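Peptidyl tryptophan dihydroxylase (Pseudomonas putida, PDB 7CTQ) is an FAD-dependent monooxygenase that dihydroxylates a peptidyl tryptophan, a step essential for biogenesis of the cysteine tryptophylquinone cofactor of quinohemoprotein amine dehydrogenase. Local coordinates at residues M265-L270 with Q312-F317; R316-G321 with Q341-M346. All coordinates share one frame; numbering follows the deposited sequence.

Contact 1: residues M265-L270 with Q312-F317; sequences MAVDPL and QLFLRF. With FAD (flavin-adenine dinucleotide), chain C.
Apolar side chains of M265 and V267 pack against L313, F314 and F317 in a buried contact between the short strand 265-266, with the loop that follows it, and the middle of the long helix 299-327. In this member of the tryptophan halogenase family, whose FAD-binding part is probably of Rossmann type, the helix lies behind the loop that brings P269 to the flavin. M265 does much of the work. Its CG stands between the backbone N and the carbonyl carbon (chi1 48°), and further bends in the chain fold the methyl over the helix, where CE lies 3.7 Å from CA of F314. The same methyl reaches the edges of both phenyl rings, 4.2 Å from CD2 of F317, while SD rests beside CB of L313. V267 sets its methyls between F314 and F317: CG1 is 3.9 Å from CD1 of F314 and touches CB of F317, which CG2 meets at 4.0 Å. An alanine here would lose both branches and is likely to leave a gap between F314 and F317. Further along, OD2 of D268 is hydrogen-bonded to OH of Y325, on the same helix. P269 comes over a face of the isoalloxazine with the CB-CG side of its tilted ring, CB 3.4 Å from C5X of FAD. Strand 265-266 is held in its antiparallel sheet by backbone hydrogen bonding of A266 with I247, and L248 of that sheet touches both M265 and F314. On the ring edge of F314, CE1 meets the carbonyl O of A266 in the plane of the ring at 3.6 Å.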
ATOM      1  N   MET A 265      -2.689   1.507  -6.111  1.00 31.95           N
ATOM      2  CA  MET A 265      -1.278   1.845  -6.163  1.00 33.51           C
ATOM      3  C   MET A 265      -0.474   0.767  -5.460  1.00 31.47           C
ATOM      4  O   MET A 265      -0.884   0.237  -4.425  1.00 34.86           O
ATOM      5  CB  MET A 265      -1.001   3.200  -5.499  1.00 32.32           C
ATOM      6  CG  MET A 265      -1.653   3.375  -4.128  1.00 43.36           C
ATOM      7  SD  MET A 265      -0.544   3.354  -2.703  1.00 71.02           S
ATOM      8  CE  MET A 265       0.998   2.881  -3.445  1.00 24.58           C
ATOM      9  N   ALA A 266       0.713   0.507  -5.990  1.00 28.88           N
ATOM     10  CA  ALA A 266       1.625  -0.423  -5.349  1.00 36.08           C
ATOM     11  C   ALA A 266       3.030  -0.044  -5.762  1.00 32.70           C
ATOM     12  O   ALA A 266       3.266   0.236  -6.934  1.00 35.17           O
ATOM     13  CB  ALA A 266       1.320  -1.870  -5.749  1.00 34.69           C
ATOM     14  N   VAL A 267       3.949  -0.021  -4.806  1.00 31.77           N
ATOM     15  CA  VAL A 267       5.362   0.155  -5.100  1.00 37.56           C
ATOM     16  C   VAL A 267       6.038  -1.199  -4.918  1.00 41.02           C
ATOM     17  O   VAL A 267       5.408  -2.172  -4.507  1.00 40.93           O
ATOM     18  CB  VAL A 267       6.000   1.253  -4.222  1.00 40.61           C
ATOM     19  CG1 VAL A 267       5.183   2.529  -4.347  1.00 39.91           C
ATOM     20  CG2 VAL A 267       6.073   0.816  -2.768  1.00 35.92           C
ATOM     21  N   ASP A 268       7.329  -1.278  -5.254  1.00 37.48           N
ATOM     22  CA  ASP A 268       7.945  -2.598  -5.206  1.00 42.29           C
ATOM     23  C   ASP A 268       8.165  -2.983  -3.737  1.00 47.55           C
ATOM     24  O   ASP A 268       8.094  -2.125  -2.852  1.00 42.15           O
ATOM     25  CB  ASP A 268       9.217  -2.656  -6.087  1.00 42.74           C
ATOM     26  CG  ASP A 268      10.502  -2.091  -5.436  1.00 46.31           C
ATOM     27  OD1 ASP A 268      10.540  -1.627  -4.272  1.00 62.11           O
ATOM     28  OD2 ASP A 268      11.550  -2.199  -6.114  1.00 47.36           O
ATOM     29  N   PRO A 269       8.405  -4.265  -3.450  1.00 52.20           N
ATOM     30  CA  PRO A 269       8.324  -4.749  -2.065  1.00 45.45           C
ATOM     31  C   PRO A 269       9.567  -4.544  -1.212  1.00 39.65           C
ATOM     32  O   PRO A 269       9.621  -5.112  -0.120  1.00 48.10           O
ATOM     33  CB  PRO A 269       8.064  -6.246  -2.257  1.00 55.88           C
ATOM     34  CG  PRO A 269       8.779  -6.572  -3.527  1.00 54.25           C
ATOM     35  CD  PRO A 269       8.503  -5.385  -4.408  1.00 49.03           C
ATOM     36  N   LEU A 270      10.561  -3.761  -1.650  1.00 41.01           N
ATOM     37  CA  LEU A 270      11.783  -3.609  -0.859  1.00 41.61           C
ATOM     38  C   LEU A 270      11.517  -3.111   0.565  1.00 51.13           C
ATOM     39  O   LEU A 270      12.275  -3.441   1.486  1.00 43.82           O
ATOM     40  CB  LEU A 270      12.762  -2.662  -1.558  1.00 37.50           C
ATOM     41  CG  LEU A 270      14.091  -2.464  -0.824  1.00 36.73           C
ATOM     42  CD1 LEU A 270      14.765  -3.811  -0.524  1.00 41.76           C
ATOM     43  CD2 LEU A 270      15.036  -1.560  -1.594  1.00 36.19           C
ATOM     44  N   GLN A 312      -0.376  10.856  -3.963  1.00 28.90           N
ATOM     45  CA  GLN A 312       0.620  11.302  -2.989  1.00 33.40           C
ATOM     46  C   GLN A 312       1.160  10.135  -2.155  1.00 35.32           C
ATOM     47  O   GLN A 312       2.371  10.068  -1.884  1.00 26.30           O
ATOM     48  CB  GLN A 312       0.037  12.399  -2.104  1.00 33.44           C
ATOM     49  CG  GLN A 312      -0.202  13.689  -2.871  1.00 34.16           C
ATOM     50  CD  GLN A 312       1.054  14.205  -3.581  1.00 44.66           C
ATOM     51  OE1 GLN A 312       1.099  14.308  -4.815  1.00 46.37           O
ATOM     52  NE2 GLN A 312       2.080  14.507  -2.805  1.00 37.91           N
ATOM     53  N   LEU A 313       0.289   9.199  -1.747  1.00 30.81           N
ATOM     54  CA  LEU A 313       0.766   7.999  -1.058  1.00 31.13           C
ATOM     55  C   LEU A 313       1.770   7.239  -1.922  1.00 30.92           C
ATOM     56  O   LEU A 313       2.879   6.921  -1.472  1.00 32.30           O
ATOM     57  CB  LEU A 313      -0.413   7.083  -0.677  1.00 31.08           C
ATOM     58  CG  LEU A 313      -1.371   7.453   0.467  1.00 39.29           C
ATOM     59  CD1 LEU A 313      -2.494   6.417   0.571  1.00 35.41           C
ATOM     60  CD2 LEU A 313      -0.673   7.578   1.816  1.00 33.33           C
ATOM     61  N   PHE A 314       1.397   6.953  -3.177  1.00 30.56           N
ATOM     62  CA  PHE A 314       2.282   6.250  -4.105  1.00 29.06           C
ATOM     63  C   PHE A 314       3.647   6.907  -4.173  1.00 32.59           C
ATOM     64  O   PHE A 314       4.683   6.243  -4.060  1.00 27.33           O
ATOM     65  CB  PHE A 314       1.654   6.218  -5.501  1.00 32.11           C
ATOM     66  CG  PHE A 314       2.564   5.657  -6.574  1.00 33.31           C
ATOM     67  CD1 PHE A 314       2.701   4.275  -6.748  1.00 30.34           C
ATOM     68  CD2 PHE A 314       3.270   6.505  -7.418  1.00 27.11           C
ATOM     69  CE1 PHE A 314       3.520   3.773  -7.740  1.00 32.51           C
ATOM     70  CE2 PHE A 314       4.097   6.009  -8.402  1.00 31.04           C
ATOM     71  CZ  PHE A 314       4.229   4.640  -8.564  1.00 31.56           C
ATOM     72  N   LEU A 315       3.665   8.223  -4.362  1.00 33.38           N
ATOM     73  CA  LEU A 315       4.934   8.916  -4.508  1.00 28.55           C
ATOM     74  C   LEU A 315       5.742   8.859  -3.223  1.00 27.79           C
ATOM     75  O   LEU A 315       6.976   8.720  -3.266  1.00 30.24           O
ATOM     76  CB  LEU A 315       4.691  10.366  -4.940  1.00 28.31           C
ATOM     77  CG  LEU A 315       4.249  10.524  -6.399  1.00 29.97           C
ATOM     78  CD1 LEU A 315       3.924  11.979  -6.711  1.00 37.85           C
ATOM     79  CD2 LEU A 315       5.325  10.001  -7.365  1.00 33.78           C
ATOM     80  N   ARG A 316       5.073   8.968  -2.069  1.00 30.50           N
ATOM     81  CA  ARG A 316       5.796   8.892  -0.800  1.00 36.10           C
ATOM     82  C   ARG A 316       6.413   7.511  -0.605  1.00 37.39           C
ATOM     83  O   ARG A 316       7.602   7.382  -0.280  1.00 32.54           O
ATOM     84  CB  ARG A 316       4.876   9.232   0.370  1.00 39.29           C
ATOM     85  CG  ARG A 316       5.588   9.085   1.720  1.00 39.02           C
ATOM     86  CD  ARG A 316       4.664   9.306   2.907  1.00 45.54           C
ATOM     87  NE  ARG A 316       5.283   8.831   4.143  1.00 58.95           N
ATOM     88  CZ  ARG A 316       6.180   9.519   4.852  1.00 66.78           C
ATOM     89  NH1 ARG A 316       6.575  10.726   4.451  1.00 50.33           N
ATOM     90  NH2 ARG A 316       6.685   8.998   5.966  1.00 69.54           N
ATOM     91  N   PHE A 317       5.623   6.458  -0.816  1.00 31.01           N
ATOM     92  CA  PHE A 317       6.168   5.120  -0.645  1.00 30.67           C
ATOM     93  C   PHE A 317       7.249   4.823  -1.675  1.00 31.00           C
ATOM     94  O   PHE A 317       8.218   4.122  -1.359  1.00 32.08           O
ATOM     95  CB  PHE A 317       5.038   4.090  -0.686  1.00 30.62           C
ATOM     96  CG  PHE A 317       4.034   4.270   0.424  1.00 31.81           C
ATOM     97  CD1 PHE A 317       4.454   4.704   1.685  1.00 36.71           C
ATOM     98  CD2 PHE A 317       2.672   4.046   0.203  1.00 33.47           C
ATOM     99  CE1 PHE A 317       3.550   4.887   2.710  1.00 39.02           C
ATOM    100  CE2 PHE A 317       1.747   4.227   1.229  1.00 35.74           C
ATOM    101  CZ  PHE A 317       2.182   4.647   2.486  1.00 38.52           C
TER
HETATM  102  PA  FAD C 501      -4.215  -8.698  -2.108  1.00 44.94           P
HETATM  103  O1A FAD C 501      -3.605  -8.910  -0.778  1.00 40.84           O
HETATM  104  O2A FAD C 501      -3.392  -9.279  -3.249  1.00 47.92           O
HETATM  105  O5B FAD C 501      -5.696  -9.195  -2.068  1.00 46.60           O
HETATM  106  C5B FAD C 501      -6.422  -9.494  -3.276  1.00 44.08           C
HETATM  107  C4B FAD C 501      -7.396 -10.589  -2.931  1.00 59.27           C
HETATM  108  O4B FAD C 501      -8.312 -10.773  -4.034  1.00 61.30           O
HETATM  109  C3B FAD C 501      -6.780 -11.962  -2.644  1.00 65.72           C
HETATM  110  O3B FAD C 501      -7.475 -12.600  -1.575  1.00 68.73           O
HETATM  111  C2B FAD C 501      -6.940 -12.697  -3.981  1.00 66.47           C
HETATM  112  O2B FAD C 501      -7.068 -14.111  -3.837  1.00 74.80           O
HETATM  113  C1B FAD C 501      -8.268 -12.116  -4.466  1.00 69.39           C
HETATM  114  N9A FAD C 501      -8.522 -12.160  -5.900  1.00 64.79           N
HETATM  115  C8A FAD C 501      -7.653 -11.967  -6.936  1.00 68.96           C
HETATM  116  N7A FAD C 501      -8.193 -12.061  -8.127  1.00 69.28           N
HETATM  117  C5A FAD C 501      -9.512 -12.372  -7.849  1.00 65.78           C
HETATM  118  C6A FAD C 501     -10.624 -12.629  -8.676  1.00 62.70           C
HETATM  119  N6A FAD C 501     -10.581 -12.610 -10.008  1.00 66.60           N
HETATM  120  N1A FAD C 501     -11.814 -12.905  -8.080  1.00 58.01           N
HETATM  121  C2A FAD C 501     -11.869 -12.926  -6.746  1.00 60.19           C
HETATM  122  N3A FAD C 501     -10.882 -12.702  -5.870  1.00 64.30           N
HETATM  123  C4A FAD C 501      -9.727 -12.427  -6.484  1.00 69.36           C
HETATM  124  N1  FAD C 501       3.947  -6.652   1.692  1.00 49.19           N
HETATM  125  C2  FAD C 501       4.449  -6.727   2.961  1.00 44.70           C
HETATM  126  O2  FAD C 501       3.903  -6.160   3.909  1.00 45.91           O
HETATM  127  N3  FAD C 501       5.591  -7.463   3.204  1.00 48.47           N
HETATM  128  C4  FAD C 501       6.317  -8.168   2.266  1.00 55.73           C
HETATM  129  O4  FAD C 501       7.315  -8.800   2.605  1.00 52.80           O
HETATM  130  C4X FAD C 501       5.781  -8.082   0.921  1.00 49.98           C
HETATM  131  N5  FAD C 501       6.412  -8.716  -0.032  1.00 50.47           N
HETATM  132  C5X FAD C 501       5.902  -8.634  -1.318  1.00 49.53           C
HETATM  133  C6  FAD C 501       6.567  -9.297  -2.349  1.00 48.79           C
HETATM  134  C7  FAD C 501       6.104  -9.232  -3.659  1.00 52.47           C
HETATM  135  C7M FAD C 501       6.846  -9.963  -4.747  1.00 43.83           C
HETATM  136  C8  FAD C 501       4.952  -8.485  -3.950  1.00 50.23           C
HETATM  137  C8M FAD C 501       4.418  -8.402  -5.355  1.00 44.60           C
HETATM  138  C9  FAD C 501       4.283  -7.826  -2.924  1.00 46.80           C
HETATM  139  C9A FAD C 501       4.751  -7.889  -1.617  1.00 51.06           C
HETATM  140  N10 FAD C 501       4.090  -7.237  -0.556  1.00 48.02           N
HETATM  141  C10 FAD C 501       4.590  -7.298   0.729  1.00 47.96           C
HETATM  142  C1' FAD C 501       2.911  -6.409  -0.819  1.00 42.11           C
HETATM  143  C2' FAD C 501       1.595  -7.038  -0.390  1.00 47.80           C
HETATM  144  O2' FAD C 501       1.462  -8.366  -0.899  1.00 44.68           O
HETATM  145  C3' FAD C 501       0.459  -6.166  -0.919  1.00 44.22           C
HETATM  146  O3' FAD C 501       0.772  -4.814  -0.606  1.00 43.02           O
HETATM  147  C4' FAD C 501      -0.928  -6.472  -0.362  1.00 47.88           C
HETATM  148  O4' FAD C 501      -1.157  -7.882  -0.281  1.00 50.93           O
HETATM  149  C5' FAD C 501      -1.999  -5.815  -1.200  1.00 38.49           C
HETATM  150  O5' FAD C 501      -3.259  -5.964  -0.529  1.00 36.90           O
HETATM  151  P   FAD C 501      -4.595  -6.000  -1.330  1.00 41.06           P
HETATM  152  O1P FAD C 501      -4.697  -4.667  -2.087  1.00 39.11           O
HETATM  153  O2P FAD C 501      -5.735  -6.353  -0.439  1.00 41.78           O
HETATM  154  O3P FAD C 501      -4.346  -7.144  -2.402  1.00 42.53           O

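Contact 2: residues R316-G321 with Q341-M346; sequences RFARIG and QGWPDM
R319 and A318 of helix 299-327 meet the loop W343-D345 through a side-on salt bridge flanked by apolar contacts. The R319 side chain leaves the helix with CG anti to its carbonyl carbon (chi1 -70°), and from CB this first step carries CG to within 3.9 Å of CG of P344, the two side chains crossing at about a right angle. The chain then runs extended through CD, 3.9 Å from OD1 of D345, to the guanidinium. There NE donates to OD1 of D345 over 3.0 Å in an almost straight bond (177°), and NH2 donates to OD2 of D345 over 2.8 Å. Both oxygens offer their syn lone pairs, and the guanidinium and carboxylate planes lie only 18° apart, so the paired bonds restrain rotation of both groups. OD1 of D345 also accepts from the backbone N of Q347, which fixes the carboxylate. One residue earlier on the helix, CB of A318 fits against the loop, 3.5 Å from CZ3 of W343 and 3.8 Å from CD of P344. P344 follows a cis peptide bond and sets its CB over the centre of one face of the W343 ring. The loop lies along the outer side of helix 299-327, joined to it again where NH1 of R322 is hydrogen-bonded to the backbone O of D345, and it connects helix 335-341 to strand 359-367.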
ATOM      1  N   ARG A 316       5.073   8.968  -2.069  1.00 30.50           N
ATOM      2  CA  ARG A 316       5.796   8.892  -0.800  1.00 36.10           C
ATOM      3  C   ARG A 316       6.413   7.511  -0.605  1.00 37.39           C
ATOM      4  O   ARG A 316       7.602   7.382  -0.280  1.00 32.54           O
ATOM      5  CB  ARG A 316       4.876   9.232   0.370  1.00 39.29           C
ATOM      6  CG  ARG A 316       5.588   9.085   1.720  1.00 39.02           C
ATOM      7  CD  ARG A 316       4.664   9.306   2.907  1.00 45.54           C
ATOM      8  NE  ARG A 316       5.283   8.831   4.143  1.00 58.95           N
ATOM      9  CZ  ARG A 316       6.180   9.519   4.852  1.00 66.78           C
ATOM     10  NH1 ARG A 316       6.575  10.726   4.451  1.00 50.33           N
ATOM     11  NH2 ARG A 316       6.685   8.998   5.966  1.00 69.54           N
ATOM     12  N   PHE A 317       5.623   6.458  -0.816  1.00 31.01           N
ATOM     13  CA  PHE A 317       6.168   5.120  -0.645  1.00 30.67           C
ATOM     14  C   PHE A 317       7.249   4.823  -1.675  1.00 31.00           C
ATOM     15  O   PHE A 317       8.218   4.122  -1.359  1.00 32.08           O
ATOM     16  CB  PHE A 317       5.038   4.090  -0.686  1.00 30.62           C
ATOM     17  CG  PHE A 317       4.034   4.270   0.424  1.00 31.81           C
ATOM     18  CD1 PHE A 317       4.454   4.704   1.685  1.00 36.71           C
ATOM     19  CD2 PHE A 317       2.672   4.046   0.203  1.00 33.47           C
ATOM     20  CE1 PHE A 317       3.550   4.887   2.710  1.00 39.02           C
ATOM     21  CE2 PHE A 317       1.747   4.227   1.229  1.00 35.74           C
ATOM     22  CZ  PHE A 317       2.182   4.647   2.486  1.00 38.52           C
ATOM     23  N   ALA A 318       7.122   5.364  -2.894  1.00 32.11           N
ATOM     24  CA  ALA A 318       8.150   5.154  -3.914  1.00 29.32           C
ATOM     25  C   ALA A 318       9.476   5.773  -3.494  1.00 33.23           C
ATOM     26  O   ALA A 318      10.547   5.200  -3.739  1.00 30.03           O
ATOM     27  CB  ALA A 318       7.698   5.741  -5.253  1.00 28.93           C
ATOM     28  N   ARG A 319       9.421   6.959  -2.885  1.00 27.90           N
ATOM     29  CA  ARG A 319      10.637   7.631  -2.438  1.00 31.72           C
ATOM     30  C   ARG A 319      11.232   6.965  -1.208  1.00 29.77           C
ATOM     31  O   ARG A 319      12.456   6.952  -1.042  1.00 33.30           O
ATOM     32  CB  ARG A 319      10.347   9.101  -2.136  1.00 31.37           C
ATOM     33  CG  ARG A 319      10.066   9.921  -3.384  1.00 33.90           C
ATOM     34  CD  ARG A 319       9.714  11.389  -3.063  1.00 33.96           C
ATOM     35  NE  ARG A 319       9.368  12.093  -4.295  1.00 34.73           N
ATOM     36  CZ  ARG A 319       8.193  12.663  -4.556  1.00 35.15           C
ATOM     37  NH1 ARG A 319       7.208  12.645  -3.664  1.00 38.90           N
ATOM     38  NH2 ARG A 319       8.008  13.264  -5.720  1.00 39.25           N
ATOM     39  N   ILE A 320      10.389   6.438  -0.329  1.00 29.85           N
ATOM     40  CA  ILE A 320      10.899   5.688   0.806  1.00 35.20           C
ATOM     41  C   ILE A 320      11.664   4.470   0.316  1.00 35.47           C
ATOM     42  O   ILE A 320      12.770   4.181   0.786  1.00 34.77           O
ATOM     43  CB  ILE A 320       9.746   5.311   1.747  1.00 35.15           C
ATOM     44  CG1 ILE A 320       9.314   6.554   2.530  1.00 35.16           C
ATOM     45  CG2 ILE A 320      10.167   4.183   2.685  1.00 36.58           C
ATOM     46  CD1 ILE A 320       8.120   6.344   3.410  1.00 42.73           C
ATOM     47  N   GLY A 321      11.111   3.774  -0.680  1.00 32.46           N
ATOM     48  CA  GLY A 321      11.809   2.638  -1.256  1.00 30.95           C
ATOM     49  C   GLY A 321      13.105   3.038  -1.929  1.00 36.83           C
ATOM     50  O   GLY A 321      14.131   2.368  -1.765  1.00 31.76           O
ATOM     51  N   GLN A 341      17.849   3.823  -7.648  1.00 35.89           N
ATOM     52  CA  GLN A 341      18.256   4.838  -6.693  1.00 38.62           C
ATOM     53  C   GLN A 341      17.861   6.250  -7.121  1.00 40.51           C
ATOM     54  O   GLN A 341      17.969   7.183  -6.312  1.00 38.46           O
ATOM     55  CB  GLN A 341      19.765   4.734  -6.470  1.00 41.56           C
ATOM     56  CG  GLN A 341      20.146   3.460  -5.706  1.00 44.38           C
ATOM     57  CD  GLN A 341      21.632   3.134  -5.788  1.00 48.61           C
ATOM     58  OE1 GLN A 341      22.313   3.559  -6.715  1.00 47.95           O
ATOM     59  NE2 GLN A 341      22.129   2.357  -4.826  1.00 42.46           N
ATOM     60  N   GLY A 342      17.397   6.427  -8.356  1.00 41.73           N
ATOM     61  CA  GLY A 342      16.985   7.733  -8.831  1.00 40.99           C
ATOM     62  C   GLY A 342      15.513   7.803  -9.190  1.00 45.04           C
ATOM     63  O   GLY A 342      15.054   8.802  -9.756  1.00 42.69           O
ATOM     64  N   TRP A 343      14.757   6.750  -8.863  1.00 31.89           N
ATOM     65  CA  TRP A 343      13.340   6.724  -9.189  1.00 35.61           C
ATOM     66  C   TRP A 343      12.501   6.846  -7.918  1.00 41.98           C
ATOM     67  O   TRP A 343      12.844   6.235  -6.900  1.00 36.11           O
ATOM     68  CB  TRP A 343      12.958   5.427  -9.928  1.00 30.54           C
ATOM     69  CG  TRP A 343      11.578   5.523 -10.465  1.00 29.25           C
ATOM     70  CD1 TRP A 343      11.196   6.079 -11.664  1.00 30.91           C
ATOM     71  CD2 TRP A 343      10.378   5.144  -9.794  1.00 32.01           C
ATOM     72  NE1 TRP A 343       9.823   6.032 -11.783  1.00 35.45           N
ATOM     73  CE2 TRP A 343       9.298   5.466 -10.652  1.00 32.54           C
ATOM     74  CE3 TRP A 343      10.106   4.532  -8.565  1.00 34.22           C
ATOM     75  CZ2 TRP A 343       7.976   5.210 -10.309  1.00 29.81           C
ATOM     76  CZ3 TRP A 343       8.791   4.268  -8.235  1.00 36.77           C
ATOM     77  CH2 TRP A 343       7.743   4.609  -9.106  1.00 31.03           C
ATOM     78  N   PRO A 344      11.382   7.607  -7.934  1.00 38.26           N
ATOM     79  CA  PRO A 344      10.754   8.343  -9.045  1.00 37.43           C
ATOM     80  C   PRO A 344      11.479   9.638  -9.429  1.00 42.07           C
ATOM     81  O   PRO A 344      11.369  10.093 -10.572  1.00 47.04           O
ATOM     82  CB  PRO A 344       9.349   8.643  -8.504  1.00 37.98           C
ATOM     83  CG  PRO A 344       9.533   8.727  -7.024  1.00 34.97           C
ATOM     84  CD  PRO A 344      10.578   7.696  -6.699  1.00 34.23           C
ATOM     85  N   ASP A 345      12.222  10.206  -8.486  1.00 36.37           N
ATOM     86  CA  ASP A 345      12.983  11.438  -8.700  1.00 39.01           C
ATOM     87  C   ASP A 345      14.020  11.521  -7.579  1.00 42.44           C
ATOM     88  O   ASP A 345      14.228  10.546  -6.848  1.00 39.91           O
ATOM     89  CB  ASP A 345      12.045  12.654  -8.719  1.00 35.56           C
ATOM     90  CG  ASP A 345      11.053  12.631  -7.566  1.00 44.52           C
ATOM     91  OD1 ASP A 345      11.485  12.367  -6.420  1.00 37.83           O
ATOM     92  OD2 ASP A 345       9.848  12.865  -7.797  1.00 46.03           O
ATOM     93  N   MET A 346      14.632  12.693  -7.401  1.00 35.60           N
ATOM     94  CA  MET A 346      15.552  12.884  -6.286  1.00 34.73           C
ATOM     95  C   MET A 346      14.994  13.818  -5.215  1.00 35.29           C
ATOM     96  O   MET A 346      15.752  14.336  -4.392  1.00 43.19           O
ATOM     97  CB  MET A 346      16.904  13.394  -6.783  1.00 49.22           C
ATOM     98  CG  MET A 346      17.760  12.345  -7.490  1.00 47.51           C
ATOM     99  SD  MET A 346      17.857  10.725  -6.687  1.00 54.54           S
ATOM    100  CE  MET A 346      18.390  11.137  -5.029  1.00 54.17           C
TER

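Contacts 1 and 2 lie about 8 Å apart between centres and both use helix 299-327, overlapping at R316 and F317. Strand 265-266 comes first along the chain, then the helix, and last the loop after helix 335-341. Going outward from the flavin, the order is loop 265-270, helix, loop 341-346, making contact 1 an inner layer and contact 2 a layer nearer the surface. The layers also touch directly: CZ of F314 lies 3.6 Å from CH2 of W343, and CG1 of V267 lies 3.7 Å from N of A318. Helix 299-327 therefore links the loop carrying P269 at the flavin to the outer loop, and probably steadies the flavin-side loop from behind.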